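Local coordinates for protein RRNA methyltransferase (Streptomyces viridochromogenes, PDB 1O9G) that methylates N1 of guanosine 2535 in 23S ribosomal RNA with S-adenosyl-L-methionine as methyl donor, conferring resistance to the orthosomycin antibiotic avilamycin, at residues Y4-E9 and A36-Q41; E9-S14 and F31-A36. The protein carries 3 engineered substitutions. One frame throughout, in Å; residues are numbered along the deposited sequence.

Interaction 1: residues Y4-E9 and A36-Q41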
# COMPACT_ATOMS: atom_id res chain seq x y z
N TYR A 4 -13.10 0.35 -14.13
CA TYR A 4 -13.28 0.56 -12.70
C TYR A 4 -14.64 0.02 -12.25
O TYR A 4 -15.67 0.48 -12.72
CB TYR A 4 -13.16 2.03 -12.34
CG TYR A 4 -11.77 2.60 -12.52
CD1 TYR A 4 -10.78 2.37 -11.57
CD2 TYR A 4 -11.45 3.36 -13.64
CE1 TYR A 4 -9.51 2.89 -11.73
CE2 TYR A 4 -10.17 3.87 -13.81
CZ TYR A 4 -9.21 3.64 -12.84
OH TYR A 4 -7.94 4.15 -12.99
N ARG A 5 -14.61 -0.98 -11.38
CA ARG A 5 -15.79 -1.61 -10.81
C ARG A 5 -16.25 -0.91 -9.53
O ARG A 5 -17.44 -0.90 -9.21
CB ARG A 5 -15.46 -3.08 -10.52
CG ARG A 5 -16.66 -3.97 -10.37
CD ARG A 5 -16.31 -5.41 -10.06
NE ARG A 5 -15.56 -6.01 -11.17
CZ ARG A 5 -14.48 -6.77 -11.03
NH1 ARG A 5 -13.99 -7.07 -9.83
NH2 ARG A 5 -13.88 -7.27 -12.10
N HIS A 6 -15.31 -0.33 -8.79
CA HIS A 6 -15.55 0.21 -7.46
C HIS A 6 -15.34 1.70 -7.42
O HIS A 6 -16.17 2.43 -6.89
CB HIS A 6 -14.62 -0.46 -6.45
CG HIS A 6 -14.91 -1.91 -6.26
ND1 HIS A 6 -14.27 -2.89 -6.97
CD2 HIS A 6 -15.80 -2.54 -5.45
CE1 HIS A 6 -14.76 -4.07 -6.63
NE2 HIS A 6 -15.68 -3.88 -5.70
N ALA A 7 -14.21 2.13 -7.97
CA ALA A 7 -13.89 3.53 -8.14
C ALA A 7 -14.50 4.00 -9.46
O ALA A 7 -13.78 4.37 -10.38
CB ALA A 7 -12.36 3.73 -8.12
N VAL A 8 -15.84 3.98 -9.54
CA VAL A 8 -16.59 4.16 -10.78
C VAL A 8 -16.63 5.63 -11.21
O VAL A 8 -16.53 5.93 -12.40
CB VAL A 8 -18.05 3.63 -10.63
CG1 VAL A 8 -18.89 3.96 -11.87
CG2 VAL A 8 -18.04 2.14 -10.34
N GLU A 9 -16.80 6.53 -10.25
CA GLU A 9 -16.74 7.96 -10.53
C GLU A 9 -15.41 8.51 -10.04
O GLU A 9 -14.98 8.21 -8.92
CB GLU A 9 -17.92 8.68 -9.88
CG GLU A 9 -19.24 8.43 -10.59
CD GLU A 9 -20.34 7.98 -9.65
OE1 GLU A 9 -20.75 8.78 -8.77
OE2 GLU A 9 -20.81 6.83 -9.78
N ALA A 36 -5.32 2.65 -6.65
CA ALA A 36 -5.08 2.04 -5.33
C ALA A 36 -6.38 1.57 -4.70
O ALA A 36 -6.48 0.43 -4.22
CB ALA A 36 -4.38 3.00 -4.41
N THR A 37 -7.38 2.43 -4.71
CA THR A 37 -8.65 2.10 -4.06
C THR A 37 -9.40 1.02 -4.87
O THR A 37 -10.04 0.17 -4.28
CB THR A 37 -9.47 3.35 -3.79
OG1 THR A 37 -10.63 2.98 -3.05
CG2 THR A 37 -9.97 3.99 -5.03
N GLU A 38 -9.25 1.01 -6.19
CA GLU A 38 -9.86 -0.02 -7.03
C GLU A 38 -9.29 -1.40 -6.68
O GLU A 38 -10.02 -2.35 -6.48
CB GLU A 38 -9.65 0.29 -8.51
CG GLU A 38 -10.19 -0.76 -9.47
CD GLU A 38 -11.71 -0.82 -9.56
OE1 GLU A 38 -12.39 0.14 -9.16
OE2 GLU A 38 -12.24 -1.83 -10.08
N ILE A 39 -7.97 -1.50 -6.60
CA ILE A 39 -7.33 -2.78 -6.33
C ILE A 39 -7.73 -3.23 -4.92
O ILE A 39 -8.06 -4.40 -4.72
CB ILE A 39 -5.78 -2.70 -6.49
CG1 ILE A 39 -5.38 -2.38 -7.92
CG2 ILE A 39 -5.17 -4.00 -6.02
CD1 ILE A 39 -3.92 -1.98 -8.10
N PHE A 40 -7.65 -2.33 -3.95
CA PHE A 40 -7.95 -2.68 -2.56
C PHE A 40 -9.39 -3.19 -2.43
O PHE A 40 -9.65 -4.20 -1.76
CB PHE A 40 -7.68 -1.50 -1.61
CG PHE A 40 -7.97 -1.80 -0.18
CD1 PHE A 40 -7.18 -2.68 0.51
CD2 PHE A 40 -9.05 -1.21 0.46
CE1 PHE A 40 -7.44 -2.96 1.82
CE2 PHE A 40 -9.31 -1.48 1.78
CZ PHE A 40 -8.51 -2.36 2.46
N GLN A 41 -10.33 -2.49 -3.06
CA GLN A 41 -11.73 -2.90 -3.01
C GLN A 41 -11.97 -4.23 -3.71
O GLN A 41 -12.77 -5.03 -3.25
CB GLN A 41 -12.64 -1.78 -3.52
CG GLN A 41 -12.63 -0.57 -2.61
CD GLN A 41 -13.62 0.47 -3.04
OE1 GLN A 41 -14.83 0.21 -3.02
NE2 GLN A 41 -13.14 1.63 -3.47
O HOH W 1 -15.35 3.08 -3.90

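Interaction 2: residues E9-S14 and F31-A36. Engineered in segment 9-14: Met11 (natural residue Ile).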
# COMPACT_ATOMS: atom_id res chain seq x y z
N GLU A 9 -16.80 6.53 -10.25
CA GLU A 9 -16.74 7.96 -10.53
C GLU A 9 -15.41 8.51 -10.04
O GLU A 9 -14.98 8.21 -8.92
CB GLU A 9 -17.92 8.68 -9.88
CG GLU A 9 -19.24 8.43 -10.59
CD GLU A 9 -20.34 7.98 -9.65
OE1 GLU A 9 -20.75 8.78 -8.77
OE2 GLU A 9 -20.81 6.83 -9.78
N ARG A 10 -14.75 9.30 -10.88
CA ARG A 10 -13.45 9.89 -10.54
C ARG A 10 -13.62 10.86 -9.37
O ARG A 10 -14.33 11.86 -9.47
CB ARG A 10 -12.84 10.61 -11.74
CG ARG A 10 -11.40 11.09 -11.53
CD ARG A 10 -10.52 11.02 -12.77
NE ARG A 10 -11.07 11.78 -13.90
CZ ARG A 10 -10.37 12.21 -14.95
NH1 ARG A 10 -9.06 11.98 -15.04
NH2 ARG A 10 -10.98 12.89 -15.92
N MSE A 11 -12.94 10.54 -8.27
CA MSE A 11 -13.13 11.22 -6.99
C MSE A 11 -12.31 12.50 -6.89
O MSE A 11 -11.48 12.80 -7.75
CB MSE A 11 -12.73 10.28 -5.84
CG MSE A 11 -11.22 10.00 -5.75
SE MSE A 11 -10.70 8.11 -5.73
CE MSE A 11 -11.64 7.50 -7.30
N ASP A 12 -12.56 13.24 -5.82
CA ASP A 12 -11.69 14.33 -5.40
C ASP A 12 -10.64 13.74 -4.45
O ASP A 12 -10.85 13.71 -3.23
CB ASP A 12 -12.49 15.43 -4.71
CG ASP A 12 -11.61 16.45 -4.01
OD1 ASP A 12 -12.02 16.96 -2.94
OD2 ASP A 12 -10.49 16.79 -4.44
N SER A 13 -9.53 13.27 -5.01
CA SER A 13 -8.47 12.66 -4.21
C SER A 13 -7.31 13.62 -3.97
O SER A 13 -6.19 13.20 -3.69
CB SER A 13 -7.95 11.38 -4.90
OG SER A 13 -7.02 11.68 -5.92
N SER A 14 -7.60 14.92 -4.06
CA SER A 14 -6.56 15.94 -4.07
C SER A 14 -5.85 16.02 -2.70
O SER A 14 -4.66 16.26 -2.64
CB SER A 14 -7.13 17.30 -4.54
OG SER A 14 -8.03 17.89 -3.63
N PHE A 31 1.67 6.44 -6.42
CA PHE A 31 0.78 5.49 -7.05
C PHE A 31 -0.55 6.23 -7.24
O PHE A 31 -0.96 6.96 -6.36
CB PHE A 31 0.59 4.28 -6.14
CG PHE A 31 0.00 3.11 -6.84
CD1 PHE A 31 0.80 2.20 -7.50
CD2 PHE A 31 -1.37 2.93 -6.86
CE1 PHE A 31 0.25 1.15 -8.21
CE2 PHE A 31 -1.93 1.84 -7.53
CZ PHE A 31 -1.13 0.96 -8.18
N PRO A 32 -1.27 6.03 -8.35
CA PRO A 32 -2.56 6.73 -8.52
C PRO A 32 -3.58 6.31 -7.47
O PRO A 32 -3.81 5.12 -7.31
CB PRO A 32 -3.03 6.31 -9.91
CG PRO A 32 -1.93 5.64 -10.53
CD PRO A 32 -0.94 5.20 -9.52
N VAL A 33 -4.17 7.27 -6.77
CA VAL A 33 -5.14 6.98 -5.73
C VAL A 33 -6.31 6.17 -6.26
O VAL A 33 -6.74 5.21 -5.63
CB VAL A 33 -5.64 8.28 -5.07
CG1 VAL A 33 -6.73 7.99 -4.08
CG2 VAL A 33 -4.45 9.01 -4.39
N ARG A 34 -6.82 6.53 -7.43
CA ARG A 34 -7.99 5.82 -7.94
C ARG A 34 -7.70 4.33 -8.16
O ARG A 34 -8.53 3.47 -7.86
CB ARG A 34 -8.48 6.46 -9.22
CG ARG A 34 -9.76 5.88 -9.74
CD ARG A 34 -10.26 6.53 -10.99
NE ARG A 34 -11.65 6.19 -11.22
CZ ARG A 34 -12.31 6.51 -12.33
NH1 ARG A 34 -11.71 7.19 -13.30
NH2 ARG A 34 -13.59 6.16 -12.47
N LEU A 35 -6.54 4.03 -8.70
CA LEU A 35 -6.16 2.65 -8.94
C LEU A 35 -5.91 1.95 -7.61
O LEU A 35 -6.23 0.77 -7.44
CB LEU A 35 -4.94 2.58 -9.85
CG LEU A 35 -4.47 1.19 -10.23
CD1 LEU A 35 -5.60 0.37 -10.84
CD2 LEU A 35 -3.30 1.26 -11.19
N ALA A 36 -5.32 2.65 -6.65
CA ALA A 36 -5.08 2.04 -5.33
C ALA A 36 -6.38 1.57 -4.70
O ALA A 36 -6.48 0.43 -4.22
CB ALA A 36 -4.38 3.00 -4.41

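Interaction 1: residues Y4-E9 and A36-Q41
Gln41 lays its CB over one face of the His6 ring, 3.9 Å from the centroid, a CH-pi contact offset toward the rim. The Tyr4 ring is met at its edge instead: CB of Glu38 lies in the ring plane, and the carboxylate stands nearly perpendicular to the ring, at 85°. That carboxylate carries the contact. CG anti to the backbone N (chi1 178°) and a bend at chi2 (71°) bring it to the loop. Arg5 N gives a bond of 2.8 Å to Glu38 OE2 on the syn side, somewhat out of the carboxylate plane. Glu38 OE1 takes two, from His6 N (3.0 Å) on its syn lone pair and from Ala7 N (2.9 Å) almost straight along the C-O bond. With Ala7 at the centre of an inverse gamma turn, the N-terminal arm turns three successive N-H groups onto a buried acid of helix 33-45, the helix that precedes the first strand of the Rossmann-like methyltransferase sheet. Arg42 forms a salt bridge with OE2, supplying a positive charge beside the buried carboxylate. Gln41 NE2 donates to Thr37 OG1 (2.9 Å), which is also hydrogen-bonded to His73 NE2, and to a water that in turn donates to His6 O.

Interaction 2: residues E9-S14 and F31-A36
Arg34 and Val33, in the first turn of helix 33-45, meet the arm through van der Waals contacts. CB of Ser13 sits 3.7 Å from Val33 CG1, and Ser13 OG lies beside Val33 CB. The engineered Met11, present as selenomethionine, bends at chi2 and chi3, and its methyl CE touches Arg34 CG at 3.5 Å where the two chains cross at a slant; its selenium is 4.3 Å from Val33 CG1. Met11 is poorly ordered, so its exact pose deserves caution. Arg34 runs out fully extended (chi1 -174°, chi2 179°), carrying its guanidinium along the arm, where Arg10 N lies over one face, 3.7 Å from NH2, and Arg10 CB is 3.9 Å from NH1. The Arg10 side chain, itself poorly ordered, crosses Arg34 at about a right angle, and the like charges do not touch. Polar bonding of Arg34 goes to neighbouring parts of the arm: NE and NH2 both reach Ala7 O, and Tyr4 makes a cation-pi contact. Within the arm, Ser14 OG donates to Asp12 OD2 at 2.8 Å. Pro32 at the N-cap opens helix 33-45; the contact joins an irregular N-terminal arm to the opening turn of the helix leading into the Rossmann-like methyltransferase fold.

Both contacts strap the same N-terminal arm onto helix 33-45, and interaction 2 is nested inside the loop that interaction 1 closes; Glu9 and Ala36 belong to both. Their centres lie about 9 Å apart. Interaction 1, further along the helix, is partly buried and polar, its main chain gripped by an acid. Interaction 2, at the helix start, is a surface contact of aliphatic and guanidinium packing, involving poorly ordered residues of the arm. Arg34 ties them together: it belongs to 31-36, yet its guanidinium reaches into 4-9. Thus the 4-9 turn is approached by an acidic and a basic residue of one helix.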